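Local coordinates for protein N-glycosylase/DNA lyase (Methanocaldococcus jannaschii, PDB 3FHF) that belongs to the helix-hairpin-helix superfamily of DNA glycosylases, in the family of the archaeal Ogg enzymes, at residues 42-47 / 139-144. Numbering follows the deposited sequence.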
loop_
_atom_site.group_PDB
_atom_site.type_symbol
_atom_site.label_atom_id
_atom_site.label_comp_id
_atom_site.label_asym_id
_atom_site.label_seq_id
_atom_site.Cartn_x
_atom_site.Cartn_y
_atom_site.Cartn_z
ATOM N N GLU A 42 2.969 -18.457 2.162
ATOM C CA GLU A 42 2.996 -18.368 0.709
ATOM C C GLU A 42 2.074 -17.259 0.210
ATOM O O GLU A 42 2.439 -16.495 -0.681
ATOM C CB GLU A 42 2.586 -19.708 0.090
ATOM C CG GLU A 42 3.412 -20.896 0.571
ATOM C CD GLU A 42 3.236 -21.165 2.053
ATOM O OE1 GLU A 42 2.080 -21.320 2.491
ATOM O OE2 GLU A 42 4.246 -21.222 2.783
ATOM N N GLU A 43 0.882 -17.179 0.795
ATOM C CA GLU A 43 -0.098 -16.163 0.421
ATOM C C GLU A 43 0.432 -14.767 0.720
ATOM O O GLU A 43 0.236 -13.838 -0.060
ATOM C CB GLU A 43 -1.412 -16.393 1.176
ATOM C CG GLU A 43 -2.169 -17.633 0.729
ATOM C CD GLU A 43 -2.698 -17.501 -0.684
ATOM O OE1 GLU A 43 -3.616 -16.681 -0.906
ATOM O OE2 GLU A 43 -2.192 -18.212 -1.581
ATOM N N TRP A 44 1.092 -14.621 1.861
ATOM C CA TRP A 44 1.661 -13.337 2.245
ATOM C C TRP A 44 2.789 -12.938 1.289
ATOM O O TRP A 44 2.903 -11.769 0.910
ATOM C CB TRP A 44 2.193 -13.392 3.677
ATOM C CG TRP A 44 1.145 -13.285 4.745
ATOM C CD1 TRP A 44 0.010 -14.038 4.868
ATOM C CD2 TRP A 44 1.165 -12.406 5.869
ATOM N NE1 TRP A 44 -0.673 -13.684 6.007
ATOM C CE2 TRP A 44 0.014 -12.684 6.639
ATOM C CE3 TRP A 44 2.048 -11.409 6.306
ATOM C CZ2 TRP A 44 -0.278 -12.002 7.823
ATOM C CZ3 TRP A 44 1.756 -10.731 7.485
ATOM C CH2 TRP A 44 0.599 -11.034 8.230
ATOM N N PHE A 45 3.620 -13.903 0.893
ATOM C CA PHE A 45 4.723 -13.597 -0.019
ATOM C C PHE A 45 4.206 -13.096 -1.368
ATOM O O PHE A 45 4.841 -12.251 -2.013
ATOM C CB PHE A 45 5.615 -14.821 -0.255
ATOM C CG PHE A 45 6.873 -14.501 -1.021
ATOM C CD1 PHE A 45 7.890 -13.765 -0.427
ATOM C CD2 PHE A 45 7.008 -14.870 -2.354
ATOM C CE1 PHE A 45 9.027 -13.393 -1.149
ATOM C CE2 PHE A 45 8.142 -14.503 -3.091
ATOM C CZ PHE A 45 9.152 -13.763 -2.485
ATOM N N LYS A 46 3.067 -13.635 -1.808
ATOM C CA LYS A 46 2.475 -13.206 -3.071
ATOM C C LYS A 46 2.028 -11.752 -2.974
ATOM O O LYS A 46 2.103 -11.012 -3.954
ATOM C CB LYS A 46 1.259 -14.065 -3.443
ATOM C CG LYS A 46 1.556 -15.313 -4.264
ATOM C CD LYS A 46 2.204 -16.398 -3.435
ATOM C CE LYS A 46 2.077 -17.752 -4.121
ATOM N NZ LYS A 46 2.590 -18.862 -3.276
ATOM N N GLU A 47 1.537 -11.346 -1.806
ATOM C CA GLU A 47 1.100 -9.963 -1.626
ATOM C C GLU A 47 2.302 -9.037 -1.584
ATOM O O GLU A 47 2.223 -7.883 -2.009
ATOM C CB GLU A 47 0.290 -9.797 -0.343
ATOM C CG GLU A 47 -1.115 -10.321 -0.452
ATOM C CD GLU A 47 -1.905 -9.649 -1.562
ATOM O OE1 GLU A 47 -2.135 -8.423 -1.488
ATOM O OE2 GLU A 47 -2.294 -10.354 -2.512
ATOM N N SER A 139 4.492 -0.086 3.668
ATOM C CA SER A 139 3.230 0.315 4.261
ATOM C C SER A 139 2.067 -0.303 3.484
ATOM O O SER A 139 1.092 -0.778 4.067
ATOM C CB SER A 139 3.107 1.842 4.234
ATOM O OG SER A 139 4.221 2.444 4.876
ATOM N N HIS A 140 2.189 -0.286 2.163
ATOM C CA HIS A 140 1.168 -0.822 1.279
ATOM C C HIS A 140 0.985 -2.311 1.594
ATOM O O HIS A 140 -0.143 -2.799 1.759
ATOM C CB HIS A 140 1.611 -0.613 -0.174
ATOM C CG HIS A 140 0.552 -0.923 -1.185
ATOM N ND1 HIS A 140 0.814 -0.983 -2.537
ATOM C CD2 HIS A 140 -0.772 -1.172 -1.048
ATOM C CE1 HIS A 140 -0.303 -1.255 -3.189
ATOM N NE2 HIS A 140 -1.280 -1.374 -2.308
ATOM N N PHE A 141 2.106 -3.019 1.699
ATOM C CA PHE A 141 2.100 -4.448 1.999
ATOM C C PHE A 141 1.438 -4.734 3.352
ATOM O O PHE A 141 0.547 -5.570 3.448
ATOM C CB PHE A 141 3.539 -4.982 1.997
ATOM C CG PHE A 141 3.675 -6.374 2.560
ATOM C CD1 PHE A 141 3.098 -7.463 1.914
ATOM C CD2 PHE A 141 4.356 -6.588 3.747
ATOM C CE1 PHE A 141 3.199 -8.754 2.448
ATOM C CE2 PHE A 141 4.468 -7.884 4.297
ATOM C CZ PHE A 141 3.886 -8.963 3.640
ATOM N N LEU A 142 1.873 -4.029 4.391
ATOM C CA LEU A 142 1.315 -4.232 5.721
ATOM C C LEU A 142 -0.186 -3.948 5.768
ATOM O O LEU A 142 -0.946 -4.659 6.442
ATOM C CB LEU A 142 2.069 -3.374 6.735
ATOM C CG LEU A 142 3.525 -3.820 6.949
ATOM C CD1 LEU A 142 4.239 -2.826 7.831
ATOM C CD2 LEU A 142 3.562 -5.218 7.583
ATOM N N ARG A 143 -0.619 -2.917 5.050
ATOM C CA ARG A 143 -2.044 -2.582 4.996
ATOM C C ARG A 143 -2.787 -3.753 4.330
ATOM O O ARG A 143 -3.816 -4.233 4.831
ATOM C CB ARG A 143 -2.258 -1.302 4.167
ATOM C CG ARG A 143 -3.645 -0.615 4.320
ATOM C CD ARG A 143 -4.764 -1.388 3.614
ATOM N NE ARG A 143 -4.545 -1.465 2.171
ATOM C CZ ARG A 143 -4.803 -0.476 1.320
ATOM N NH1 ARG A 143 -5.300 0.669 1.765
ATOM N NH2 ARG A 143 -4.551 -0.625 0.027
ATOM N N ASN A 144 -2.250 -4.224 3.208
ATOM C CA ASN A 144 -2.886 -5.302 2.468
ATOM C C ASN A 144 -2.955 -6.659 3.177
ATOM O O ASN A 144 -3.731 -7.529 2.775
ATOM C CB ASN A 144 -2.242 -5.416 1.077
ATOM C CG ASN A 144 -2.721 -4.314 0.135
ATOM O OD1 ASN A 144 -3.296 -3.327 0.576
ATOM N ND2 ASN A 144 -2.489 -4.486 -1.157
HETATM O O HOH W 1 -4.547 -7.983 0.132
#
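The Phe141 ring meets helix 41-54 edge-on: Trp44 O and Glu47 C both lie near the ring plane at its rim, with Phe141 CE1 3.4 Å from Trp44 O. On the Trp44 side, Phe141 CZ approaches the indole obliquely, 4.1 Å from Trp44 CE3, and the two side chains cross at roughly a right angle. What carries the phenyl across is its first torsion, which sets CG anti to the backbone N (chi1 168°). Phe36 and helix 109-115 also pack on the indole, whose NE1 is hydrogen-bonded to Phe36 O.

Beside the ring lies a polar layer. The Glu47 chain bends at chi2 (-58°) and crosses Asn144, but Glu47 OE1 stays 4.0 Å from Asn144 ND2; a water instead ties OE1 to the backbone oxygen of Asn144, donating to Glu47 OE1 at 2.9 Å and to Asn144 O at 2.8 Å. Glu47 OE2 accepts a hydrogen bond from Gln66 NE2 and forms a salt bridge with Lys214 NZ, so the buried carboxylate is held at both oxygens. The Arg143 guanidinium grips Asn144 OD1 in its own plane, through NE (2.8 Å) and NH2 (3.0 Å), leaving ND2 to bond the C-terminal carboxylate of Lys214.

The axes of segments 42-47 and 139-144 come within 10.3 Å and run in roughly opposed directions, 141° apart: a buried helix-helix packing that joins helices 41-54 and 135-144 within the all-helical helix-hairpin-helix glycosylase fold.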